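Local coordinates for nitrate transport protein (Xanthomonas axonopodis pv. citri, PDB 3KSX) that probably captures alkanesulfonates in the periplasm for import into the cell, and is seen here with the sulfonate buffer MOPS bound, at residues P89-Q94 with A289-F294. Residues are numbered along the deposited sequence; the frame is centred on the assembly and turned at random.
Sequences PPLFAQ and ATADLF
T290 spends its hydroxyl on its own helix: OG1, beside the backbone N (chi1 -59°), is hydrogen-bonded to the carbonyl O of A286 one turn earlier. That leaves the methyl for L91. With CG2 anti to the T290 backbone N, it meets L91 CD1 at 3.6 Å, the two side chains crossing at about a right angle. L91 forks over the facing helix. CD1 takes the threonine methyl and also lies 3.9 Å from the A291 N, while CD2 reaches A291 CB at 3.8 Å.

One turn further along 289-294, two phenyl rings meet without stacking. F92 offers an edge, its CE1 lying 3.7 Å from F294 CD2, and F294 CE2 sits in the plane of the F92 ring. No hydrogen bond links the two segments; the joint is purely apolar. Their axes pass 10.6 Å apart at a crossing angle of -62°.

F294 also touches N144 and L147 of helix 141-152, while L91 rests on Y102 of strand 100-106. Helix 281-296 thus bears on the helix after strand 82-86 in one α/β lobe and on a helix of the other, an arrangement consistent with the two-lobed fold of periplasmic binding proteins.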
loop_
_atom_site.group_PDB
_atom_site.type_symbol
_atom_site.label_atom_id
_atom_site.label_comp_id
_atom_site.label_asym_id
_atom_site.label_seq_id
_atom_site.Cartn_x
_atom_site.Cartn_y
_atom_site.Cartn_z
ATOM N N PRO A 89 -2.684 -6.513 2.932
ATOM C CA PRO A 89 -2.604 -7.592 1.919
ATOM C C PRO A 89 -1.907 -8.895 2.407
ATOM O O PRO A 89 -2.474 -10.005 2.221
ATOM C CB PRO A 89 -1.893 -6.955 0.754
ATOM C CG PRO A 89 -2.417 -5.438 0.810
ATOM C CD PRO A 89 -2.368 -5.195 2.344
ATOM N N PRO A 90 -0.751 -8.782 3.088
ATOM C CA PRO A 90 -0.123 -10.001 3.538
ATOM C C PRO A 90 -0.911 -10.783 4.562
ATOM O O PRO A 90 -0.766 -11.998 4.620
ATOM C CB PRO A 90 1.240 -9.571 4.101
ATOM C CG PRO A 90 1.174 -8.067 4.256
ATOM C CD PRO A 90 0.080 -7.580 3.313
ATOM N N LEU A 91 -1.729 -10.103 5.378
ATOM C CA LEU A 91 -2.571 -10.768 6.360
ATOM C C LEU A 91 -3.601 -11.609 5.602
ATOM O O LEU A 91 -3.877 -12.775 5.913
ATOM C CB LEU A 91 -3.240 -9.705 7.251
ATOM C CG LEU A 91 -2.291 -9.002 8.231
ATOM C CD1 LEU A 91 -3.027 -7.861 9.009
ATOM C CD2 LEU A 91 -1.613 -10.008 9.130
ATOM N N PHE A 92 -4.176 -11.007 4.570
ATOM C CA PHE A 92 -5.145 -11.795 3.790
ATOM C C PHE A 92 -4.455 -12.921 3.082
ATOM O O PHE A 92 -5.008 -13.957 3.001
ATOM C CB PHE A 92 -5.912 -10.910 2.774
ATOM C CG PHE A 92 -7.133 -10.258 3.348
ATOM C CD1 PHE A 92 -7.022 -9.319 4.381
ATOM C CD2 PHE A 92 -8.412 -10.538 2.852
ATOM C CE1 PHE A 92 -8.174 -8.725 4.943
ATOM C CE2 PHE A 92 -9.581 -9.897 3.418
ATOM C CZ PHE A 92 -9.443 -9.017 4.457
ATOM N N ALA A 93 -3.266 -12.713 2.506
ATOM C CA ALA A 93 -2.501 -13.816 1.878
ATOM C C ALA A 93 -2.116 -14.964 2.821
ATOM O O ALA A 93 -2.357 -16.120 2.472
ATOM C CB ALA A 93 -1.259 -13.256 1.178
ATOM N N GLN A 94 -1.564 -14.651 4.019
ATOM C CA GLN A 94 -1.327 -15.638 5.105
ATOM C C GLN A 94 -2.591 -16.386 5.481
ATOM O O GLN A 94 -2.578 -17.643 5.590
ATOM C CB GLN A 94 -0.809 -14.901 6.328
ATOM C CG GLN A 94 0.661 -14.469 6.223
ATOM C CD GLN A 94 1.195 -13.910 7.537
ATOM O OE1 GLN A 94 0.986 -12.765 7.841
ATOM N NE2 GLN A 94 1.891 -14.769 8.338
ATOM N N ALA A 289 -1.511 -7.379 16.102
ATOM C CA ALA A 289 -2.729 -6.773 16.663
ATOM C C ALA A 289 -3.785 -6.541 15.554
ATOM O O ALA A 289 -4.984 -6.809 15.771
ATOM C CB ALA A 289 -2.372 -5.488 17.365
ATOM N N THR A 290 -3.332 -6.138 14.351
ATOM C CA THR A 290 -4.236 -5.944 13.231
ATOM C C THR A 290 -4.802 -7.305 12.807
ATOM O O THR A 290 -5.962 -7.409 12.611
ATOM C CB THR A 290 -3.505 -5.264 12.073
ATOM O OG1 THR A 290 -2.991 -3.989 12.525
ATOM C CG2 THR A 290 -4.427 -5.098 10.890
ATOM N N ALA A 291 -3.971 -8.345 12.761
ATOM C CA ALA A 291 -4.424 -9.700 12.407
ATOM C C ALA A 291 -5.520 -10.093 13.443
ATOM O O ALA A 291 -6.564 -10.676 13.090
ATOM C CB ALA A 291 -3.163 -10.660 12.516
ATOM N N ASP A 292 -5.246 -9.828 14.715
ATOM C CA ASP A 292 -6.221 -10.199 15.791
ATOM C C ASP A 292 -7.563 -9.482 15.652
ATOM O O ASP A 292 -8.681 -10.090 15.807
ATOM C CB ASP A 292 -5.626 -9.917 17.183
ATOM C CG ASP A 292 -4.367 -10.797 17.507
ATOM O OD1 ASP A 292 -4.059 -11.803 16.814
ATOM O OD2 ASP A 292 -3.683 -10.402 18.471
ATOM N N LEU A 293 -7.465 -8.183 15.332
ATOM C CA LEU A 293 -8.643 -7.337 15.065
ATOM C C LEU A 293 -9.469 -7.849 13.899
ATOM O O LEU A 293 -10.681 -7.922 14.014
ATOM C CB LEU A 293 -8.232 -5.869 14.825
ATOM C CG LEU A 293 -9.288 -4.809 14.468
ATOM C CD1 LEU A 293 -10.325 -4.744 15.545
ATOM C CD2 LEU A 293 -8.581 -3.456 14.314
ATOM N N PHE A 294 -8.820 -8.205 12.777
ATOM C CA PHE A 294 -9.533 -8.610 11.577
ATOM C C PHE A 294 -10.212 -9.929 11.833
ATOM O O PHE A 294 -11.354 -10.166 11.421
ATOM C CB PHE A 294 -8.577 -8.686 10.357
ATOM C CG PHE A 294 -8.555 -7.396 9.589
ATOM C CD1 PHE A 294 -8.003 -6.256 10.168
ATOM C CD2 PHE A 294 -9.108 -7.327 8.286
ATOM C CE1 PHE A 294 -8.051 -5.070 9.539
ATOM C CE2 PHE A 294 -9.143 -6.098 7.612
ATOM C CZ PHE A 294 -8.620 -4.955 8.242
#